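Local coordinates for MutT/nudix family protein (Enterococcus faecalis, PDB 2FML) that is of unknown function but, with a Nudix domain followed by an NrtR-type winged-helix domain, probably acts as a DNA-binding regulator related to the Nudix hydrolases, at residues A[47-52]-A[221-226]; A[129-134]-A[208-213]; A[195-200]-A[225-230]. All coordinates share one frame; numbering follows the deposited sequence.

Contact 1: residues A[47-52]-A[221-226]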
# COMPACT_ATOMS: atom_id res chain seq x y z
N LEU A 47 -14.35 -7.47 -7.18
CA LEU A 47 -14.54 -8.90 -7.07
C LEU A 47 -15.91 -9.13 -6.49
O LEU A 47 -16.32 -8.48 -5.53
CB LEU A 47 -13.52 -9.49 -6.12
CG LEU A 47 -12.07 -9.47 -6.54
CD1 LEU A 47 -11.24 -10.18 -5.49
CD2 LEU A 47 -11.89 -10.08 -7.96
N CYS A 48 -16.63 -10.07 -7.09
CA CYS A 48 -17.90 -10.50 -6.55
C CYS A 48 -17.94 -12.03 -6.54
O CYS A 48 -17.00 -12.69 -7.00
CB CYS A 48 -19.07 -9.86 -7.34
SG CYS A 48 -19.30 -10.47 -9.01
N TYR A 49 -19.05 -12.59 -6.08
CA TYR A 49 -19.20 -14.01 -6.17
C TYR A 49 -20.66 -14.36 -6.47
O TYR A 49 -21.54 -13.95 -5.74
CB TYR A 49 -18.72 -14.61 -4.85
CG TYR A 49 -19.00 -16.07 -4.62
CD1 TYR A 49 -18.15 -17.07 -5.11
CD2 TYR A 49 -20.11 -16.46 -3.84
CE1 TYR A 49 -18.44 -18.43 -4.83
CE2 TYR A 49 -20.39 -17.77 -3.57
CZ TYR A 49 -19.58 -18.76 -4.08
OH TYR A 49 -19.91 -20.05 -3.77
N ASN A 50 -20.90 -15.10 -7.57
CA ASN A 50 -22.21 -15.70 -7.83
C ASN A 50 -22.45 -17.04 -7.07
O ASN A 50 -21.78 -18.00 -7.37
CB ASN A 50 -22.37 -15.91 -9.35
CG ASN A 50 -23.81 -16.20 -9.75
OD1 ASN A 50 -24.36 -17.28 -9.45
ND2 ASN A 50 -24.44 -15.23 -10.38
N LYS A 51 -23.40 -17.12 -6.12
CA LYS A 51 -23.61 -18.35 -5.30
C LYS A 51 -24.14 -19.55 -6.07
O LYS A 51 -23.76 -20.69 -5.81
CB LYS A 51 -24.59 -18.14 -4.12
CG LYS A 51 -24.17 -17.15 -3.04
CD LYS A 51 -25.34 -16.23 -2.65
CE LYS A 51 -26.39 -16.94 -1.80
NZ LYS A 51 -26.22 -16.71 -0.32
N GLU A 52 -25.09 -19.30 -6.97
CA GLU A 52 -25.75 -20.39 -7.67
C GLU A 52 -24.72 -21.08 -8.55
O GLU A 52 -24.63 -22.30 -8.58
CB GLU A 52 -26.99 -19.91 -8.45
CG GLU A 52 -27.90 -18.87 -7.67
CD GLU A 52 -27.33 -17.40 -7.70
OE1 GLU A 52 -27.42 -16.73 -8.77
OE2 GLU A 52 -26.78 -16.93 -6.67
N ARG A 221 -16.72 -21.63 3.35
CA ARG A 221 -15.82 -22.64 2.78
C ARG A 221 -15.71 -22.58 1.23
O ARG A 221 -14.61 -22.70 0.70
CB ARG A 221 -16.17 -24.03 3.27
CG ARG A 221 -15.80 -24.27 4.73
CD ARG A 221 -16.65 -25.41 5.38
NE ARG A 221 -16.38 -26.66 4.71
CZ ARG A 221 -17.29 -27.44 4.15
NH1 ARG A 221 -18.58 -27.14 4.22
NH2 ARG A 221 -16.91 -28.55 3.53
N LYS A 222 -16.85 -22.41 0.54
CA LYS A 222 -16.92 -22.37 -0.96
C LYS A 222 -16.20 -21.17 -1.56
O LYS A 222 -15.60 -21.27 -2.63
CB LYS A 222 -18.38 -22.42 -1.44
CG LYS A 222 -19.13 -23.79 -1.15
CD LYS A 222 -20.30 -24.00 -2.13
CE LYS A 222 -21.13 -25.25 -1.85
NZ LYS A 222 -22.17 -25.42 -2.95
N VAL A 223 -16.26 -20.03 -0.87
CA VAL A 223 -15.51 -18.86 -1.24
C VAL A 223 -14.01 -19.10 -1.01
O VAL A 223 -13.21 -18.95 -1.93
CB VAL A 223 -16.00 -17.62 -0.49
CG1 VAL A 223 -15.02 -16.48 -0.70
CG2 VAL A 223 -17.39 -17.26 -0.95
N PHE A 224 -13.64 -19.50 0.20
CA PHE A 224 -12.27 -19.89 0.48
C PHE A 224 -11.68 -20.91 -0.51
O PHE A 224 -10.54 -20.79 -0.90
CB PHE A 224 -12.17 -20.45 1.89
CG PHE A 224 -11.79 -19.43 2.92
CD1 PHE A 224 -12.60 -18.30 3.14
CD2 PHE A 224 -10.62 -19.60 3.68
CE1 PHE A 224 -12.24 -17.35 4.10
CE2 PHE A 224 -10.26 -18.67 4.64
CZ PHE A 224 -11.08 -17.53 4.86
N ALA A 225 -12.46 -21.91 -0.92
CA ALA A 225 -11.95 -22.91 -1.86
C ALA A 225 -11.73 -22.33 -3.28
O ALA A 225 -10.80 -22.74 -3.97
CB ALA A 225 -12.83 -24.17 -1.87
N LYS A 226 -12.60 -21.40 -3.71
CA LYS A 226 -12.41 -20.71 -5.01
C LYS A 226 -11.07 -19.93 -5.05
O LYS A 226 -10.39 -19.89 -6.08
CB LYS A 226 -13.58 -19.74 -5.41
CG LYS A 226 -14.96 -20.37 -5.78
CD LYS A 226 -14.91 -21.82 -6.22
CE LYS A 226 -14.93 -22.05 -7.73
NZ LYS A 226 -15.33 -23.50 -8.08

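Contact 2: residues A[129-134]-A[208-213]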
# COMPACT_ATOMS: atom_id res chain seq x y z
N LEU A 129 -8.86 -2.51 -4.17
CA LEU A 129 -9.56 -3.79 -4.15
C LEU A 129 -10.90 -3.58 -3.41
O LEU A 129 -10.96 -2.89 -2.40
CB LEU A 129 -8.72 -4.81 -3.37
CG LEU A 129 -9.25 -6.20 -3.03
CD1 LEU A 129 -9.85 -6.89 -4.31
CD2 LEU A 129 -8.07 -7.03 -2.49
N ALA A 130 -11.99 -4.12 -3.95
CA ALA A 130 -13.25 -4.14 -3.20
C ALA A 130 -14.01 -5.39 -3.54
O ALA A 130 -13.88 -5.92 -4.68
CB ALA A 130 -14.11 -2.90 -3.51
N PHE A 131 -14.77 -5.84 -2.54
CA PHE A 131 -15.65 -7.02 -2.60
C PHE A 131 -17.05 -6.51 -2.56
O PHE A 131 -17.39 -5.81 -1.61
CB PHE A 131 -15.45 -7.87 -1.37
CG PHE A 131 -14.03 -8.17 -1.06
CD1 PHE A 131 -13.27 -8.95 -1.92
CD2 PHE A 131 -13.45 -7.67 0.10
CE1 PHE A 131 -11.95 -9.23 -1.64
CE2 PHE A 131 -12.14 -7.96 0.40
CZ PHE A 131 -11.39 -8.74 -0.47
N ILE A 132 -17.87 -6.86 -3.55
CA ILE A 132 -19.18 -6.26 -3.75
C ILE A 132 -20.16 -7.30 -4.31
O ILE A 132 -19.79 -8.46 -4.52
CB ILE A 132 -19.09 -4.97 -4.66
CG1 ILE A 132 -18.62 -5.29 -6.10
CG2 ILE A 132 -18.13 -3.93 -4.03
CD1 ILE A 132 -19.29 -4.42 -7.19
N GLY A 133 -21.43 -6.91 -4.49
CA GLY A 133 -22.37 -7.75 -5.21
C GLY A 133 -22.12 -7.66 -6.70
O GLY A 133 -21.41 -6.75 -7.17
N GLU A 134 -22.71 -8.60 -7.44
CA GLU A 134 -22.69 -8.65 -8.88
C GLU A 134 -23.70 -7.65 -9.43
O GLU A 134 -24.79 -8.03 -9.91
CB GLU A 134 -23.01 -10.07 -9.39
CG GLU A 134 -22.44 -10.36 -10.79
CD GLU A 134 -22.75 -11.75 -11.34
OE1 GLU A 134 -22.99 -12.71 -10.58
OE2 GLU A 134 -22.74 -11.91 -12.58
N LEU A 208 -15.20 -12.41 2.60
CA LEU A 208 -16.57 -12.96 2.82
C LEU A 208 -17.67 -11.89 2.65
O LEU A 208 -18.86 -12.21 2.73
CB LEU A 208 -16.68 -13.63 4.21
CG LEU A 208 -15.68 -14.75 4.46
CD1 LEU A 208 -15.91 -15.32 5.81
CD2 LEU A 208 -15.81 -15.84 3.40
N GLN A 209 -17.28 -10.63 2.45
CA GLN A 209 -18.19 -9.55 2.02
C GLN A 209 -18.91 -9.87 0.71
O GLN A 209 -20.08 -9.53 0.57
CB GLN A 209 -17.44 -8.24 1.85
CG GLN A 209 -17.28 -7.41 3.10
CD GLN A 209 -16.52 -6.10 2.81
OE1 GLN A 209 -16.35 -5.73 1.66
NE2 GLN A 209 -16.06 -5.44 3.84
N VAL A 210 -18.23 -10.53 -0.23
CA VAL A 210 -18.87 -10.96 -1.49
C VAL A 210 -20.14 -11.85 -1.31
O VAL A 210 -20.91 -12.07 -2.26
CB VAL A 210 -17.88 -11.71 -2.47
CG1 VAL A 210 -16.61 -10.90 -2.75
CG2 VAL A 210 -17.57 -13.04 -1.97
N LEU A 211 -20.31 -12.36 -0.09
CA LEU A 211 -21.42 -13.23 0.26
C LEU A 211 -22.64 -12.45 0.73
O LEU A 211 -23.70 -13.03 0.88
CB LEU A 211 -20.97 -14.25 1.33
CG LEU A 211 -20.22 -15.50 0.89
CD1 LEU A 211 -19.90 -16.35 2.13
CD2 LEU A 211 -21.01 -16.35 -0.15
N GLY A 212 -22.48 -11.15 0.99
CA GLY A 212 -23.62 -10.25 1.15
C GLY A 212 -24.28 -10.17 2.52
O GLY A 212 -25.52 -10.23 2.64
N LYS A 213 -23.46 -10.02 3.55
CA LYS A 213 -23.96 -9.65 4.90
C LYS A 213 -24.47 -10.79 5.78
O LYS A 213 -24.49 -10.65 7.00
CB LYS A 213 -24.97 -8.46 4.87
CG LYS A 213 -24.34 -7.04 4.83
CD LYS A 213 -23.64 -6.70 3.50
CE LYS A 213 -22.12 -6.81 3.60
NZ LYS A 213 -21.49 -7.08 2.26
O HOH W 1 -20.71 -10.74 -4.44

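Contact 3: residues A[195-200]-A[225-230]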
# COMPACT_ATOMS: atom_id res chain seq x y z
N ASN A 195 -3.64 -12.73 -4.81
CA ASN A 195 -2.71 -13.21 -3.79
C ASN A 195 -2.92 -12.48 -2.43
O ASN A 195 -2.72 -13.08 -1.37
CB ASN A 195 -1.26 -13.04 -4.31
CG ASN A 195 -0.91 -14.09 -5.33
OD1 ASN A 195 -1.52 -15.15 -5.34
ND2 ASN A 195 0.07 -13.82 -6.20
N ARG A 196 -3.34 -11.22 -2.48
CA ARG A 196 -3.59 -10.45 -1.26
C ARG A 196 -4.75 -11.06 -0.47
O ARG A 196 -4.68 -11.14 0.75
CB ARG A 196 -3.86 -8.95 -1.55
CG ARG A 196 -4.30 -8.11 -0.30
CD ARG A 196 -3.10 -7.81 0.60
NE ARG A 196 -1.88 -7.59 -0.22
CZ ARG A 196 -1.39 -6.42 -0.60
NH1 ARG A 196 -1.98 -5.29 -0.22
NH2 ARG A 196 -0.27 -6.40 -1.34
N VAL A 197 -5.80 -11.46 -1.18
CA VAL A 197 -6.95 -12.16 -0.57
C VAL A 197 -6.56 -13.55 0.06
O VAL A 197 -6.83 -13.80 1.25
CB VAL A 197 -8.12 -12.32 -1.59
CG1 VAL A 197 -9.28 -13.14 -0.97
CG2 VAL A 197 -8.59 -10.96 -2.15
N VAL A 198 -5.93 -14.43 -0.73
CA VAL A 198 -5.27 -15.65 -0.22
C VAL A 198 -4.40 -15.43 1.04
O VAL A 198 -4.52 -16.20 1.99
CB VAL A 198 -4.38 -16.33 -1.29
CG1 VAL A 198 -3.71 -17.54 -0.68
CG2 VAL A 198 -5.20 -16.70 -2.54
N ASP A 199 -3.56 -14.37 1.03
CA ASP A 199 -2.71 -13.99 2.19
C ASP A 199 -3.43 -13.48 3.43
O ASP A 199 -2.88 -13.54 4.54
CB ASP A 199 -1.66 -12.93 1.83
CG ASP A 199 -0.61 -13.44 0.85
OD1 ASP A 199 -0.57 -14.68 0.64
OD2 ASP A 199 0.14 -12.61 0.27
N LYS A 200 -4.64 -12.96 3.25
CA LYS A 200 -5.30 -12.20 4.31
C LYS A 200 -6.48 -12.95 4.89
O LYS A 200 -6.74 -12.84 6.10
CB LYS A 200 -5.71 -10.80 3.80
CG LYS A 200 -5.31 -9.67 4.70
CD LYS A 200 -4.71 -8.53 3.91
CE LYS A 200 -3.65 -7.81 4.75
NZ LYS A 200 -2.64 -7.05 3.92
N ALA A 225 -12.46 -21.91 -0.92
CA ALA A 225 -11.95 -22.91 -1.86
C ALA A 225 -11.73 -22.33 -3.28
O ALA A 225 -10.80 -22.74 -3.97
CB ALA A 225 -12.83 -24.17 -1.87
N LYS A 226 -12.60 -21.40 -3.71
CA LYS A 226 -12.41 -20.71 -5.01
C LYS A 226 -11.07 -19.93 -5.05
O LYS A 226 -10.39 -19.89 -6.08
CB LYS A 226 -13.58 -19.74 -5.41
CG LYS A 226 -14.96 -20.37 -5.78
CD LYS A 226 -14.91 -21.82 -6.22
CE LYS A 226 -14.93 -22.05 -7.73
NZ LYS A 226 -15.33 -23.50 -8.08
N PHE A 227 -10.69 -19.31 -3.93
CA PHE A 227 -9.36 -18.68 -3.81
C PHE A 227 -8.20 -19.68 -3.64
O PHE A 227 -7.09 -19.42 -4.14
CB PHE A 227 -9.36 -17.61 -2.73
CG PHE A 227 -10.08 -16.36 -3.13
CD1 PHE A 227 -9.47 -15.43 -4.00
CD2 PHE A 227 -11.36 -16.12 -2.68
CE1 PHE A 227 -10.12 -14.26 -4.41
CE2 PHE A 227 -12.01 -14.97 -3.04
CZ PHE A 227 -11.42 -14.03 -3.93
N LEU A 228 -8.47 -20.79 -2.97
CA LEU A 228 -7.47 -21.84 -2.73
C LEU A 228 -7.29 -22.70 -3.95
O LEU A 228 -6.20 -23.20 -4.19
CB LEU A 228 -7.84 -22.68 -1.48
CG LEU A 228 -7.63 -21.88 -0.17
CD1 LEU A 228 -8.29 -22.49 1.06
CD2 LEU A 228 -6.16 -21.59 0.10
N GLY A 229 -8.35 -22.84 -4.74
CA GLY A 229 -8.32 -23.63 -5.97
C GLY A 229 -8.52 -25.09 -5.66
O GLY A 229 -8.06 -25.95 -6.38
N VAL A 230 -9.22 -25.36 -4.56
CA VAL A 230 -9.54 -26.70 -4.12
C VAL A 230 -11.10 -26.91 -4.09
O VAL A 230 -11.88 -25.97 -4.18
CB VAL A 230 -8.94 -26.99 -2.70
CG1 VAL A 230 -7.43 -26.78 -2.67
CG2 VAL A 230 -9.63 -26.13 -1.65

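Contact 1: residues A[47-52]-A[221-226]
Tyr49 lays its ring against Val223, between Lys222 and Lys226, and so joins the end of strand 39-50 in the Nudix sheet to helix 217-228 of the winged-helix region. Strand and helix segments run at 124° to each other, with axes 10.7 Å apart at their closest. Earlier in the segment, the backbone of Leu47 is hydrogen-bonded to Ala130 and Ile132 of segment 129-134 of the same chain, and that of Cys48 to Lys57 of strand 55-63; these bonds set Leu47 and Cys48 into the sheet. Tyr49 then sends its side chain to the helix. With CG anti to the backbone N (chi1 170°), the Tyr49 ring is directed at the helix, and Val223 CG2 sits almost exactly over the middle of one face, 3.9 Å from the centroid of the Tyr49 ring and 5° off the ring normal. This is a CH-pi contact made by a single methyl. Lys226 arrives differently: its CG lies at the ring edge, near the ring plane, 4.1 Å from Tyr49 CE1, and the chain then bends so that the ammonium end leads away. At the far end of the ring, Tyr49 OH rests 3.7 Å from Lys222 CB, while its polar partner is Asp54 OD1, to which it is hydrogen-bonded. Past Tyr49, Asn50 is bonded through its amide to Glu134 and Ala53, and Lys51 NZ forms a salt bridge with Glu219, just ahead of the helical segment. No hydrogen bond links the two segments themselves. Cohesion here therefore rests on methyl and methylene groups around one aromatic ring; the methyl over its face and the bond to Asp54 probably restrict how far the ring can move.

Contact 2: residues A[129-134]-A[208-213]
A short 3-10 turn in the linker between helices 186-200 and 217-228 presses Gln209 and Val210 against Phe131 of the Nudix sheet. The closest apolar approach is between methyl and methylene: Val210 CG1 lies 3.5 Å from Phe131 CB. Val210 CG1 also reaches the near end of the ring obliquely, at 4.0 Å from Phe131 CD1. Gln209 contributes its own CB, 3.8 Å from Phe131 CB, so the base of the phenylalanine side chain is wedged against two successive residues of the turn. Beyond CG the glutamine chain is extended, and it crosses Phe131 at about a right angle. Gln209 OE1 lies near the ring plane at the edge, 3.8 Å from Phe131 CD2, where the positively polarised ring hydrogens face an acceptor; amide and ring planes are 81° apart. Gln209 OE1 also comes within 3.4 Å of Phe131 O, but both are acceptors and no hydrogen bond joins them. Phe131 belongs to strand 123-131, which runs parallel to strand 39-50 in the mixed sheet of the Nudix fold, whereas the turn falls within the winged-helix family region. Leu208 packs on Ala220 and Phe224, and Leu211 on Glu219 and Val223, so the other side of the turn is seated on helix 217-228. With CG anti to the carbonyl carbon (chi1 -50°), the end of the Phe131 ring leads away from residues 208-213, to touch Gln206, Val207 and Glu107. One water bridges the two backbones, donating to Ile132 O and Val210 O; both distances are short and their exact lengths doubtful. Within the turn, Gln209 O accepts the backbone N of Gly212. Lys213 NZ, its chain folding back over the loop, adds a weak bond to Gln209 O at 3.3 Å.

Contact 3: residues A[195-200]-A[225-230]
Val197 plants a methyl on the ring of Phe227: CG1 stands 3.6 Å from the ring centroid and only 7° off the normal, a CH-pi contact over the centre of one face. Its nearest ring atom is Phe227 CE1, 3.7 Å from Val197 CG1. The valine directs this methyl at the ring because CG1 is anti to the backbone N (chi1 176°), and the two side chains cross at about a right angle. One residue on, Val198 touches the backbone instead, with CG2 3.7 Å from Phe227 O and 4.3 Å from Phe227 CB. That carbonyl oxygen also accepts a hydrogen bond from Arg153 NH1, so Phe227 is held by an apolar contact and a polar one at its backbone. Phe227 lies in the last turn of its helix, just before Gly229, where phi turns positive. There Ala225 O accepts both Gly229 N and Val230 N, at 2.6 and 3.1 Å, from opposite faces of its plane. Further out, Phe194 meets the ring of Phe227 with planes at about 40°, and Val207 of the interhelical loop touches both Val197 and Phe227. Helix 186-200 and helix 217-228 are thus packed together against the Nudix sheet, with Val197 reaching Leu129 and Phe131 of strand 123-131 and Phe227 reaching Leu56 of strand 55-63.

How the contacts relate
Contact 3 is the buried one and joins helix to helix, whereas contacts 1 and 2 are partly buried and join the Nudix sheet to the winged-helix region. Contacts 1 and 3 share helix 217-228, whose residues Val223 and Phe227, one turn apart, serve one each; in both a valine methyl covers an aromatic ring, but the ring comes from the strand in contact 1 and from this helix in contact 3. Contact 2 instead mixes apolar packing with a bridging water. Contacts 1 and 2 adjoin through neighbouring strands, Val210 also touching Tyr49, and Phe131 meets Val197 of contact 3.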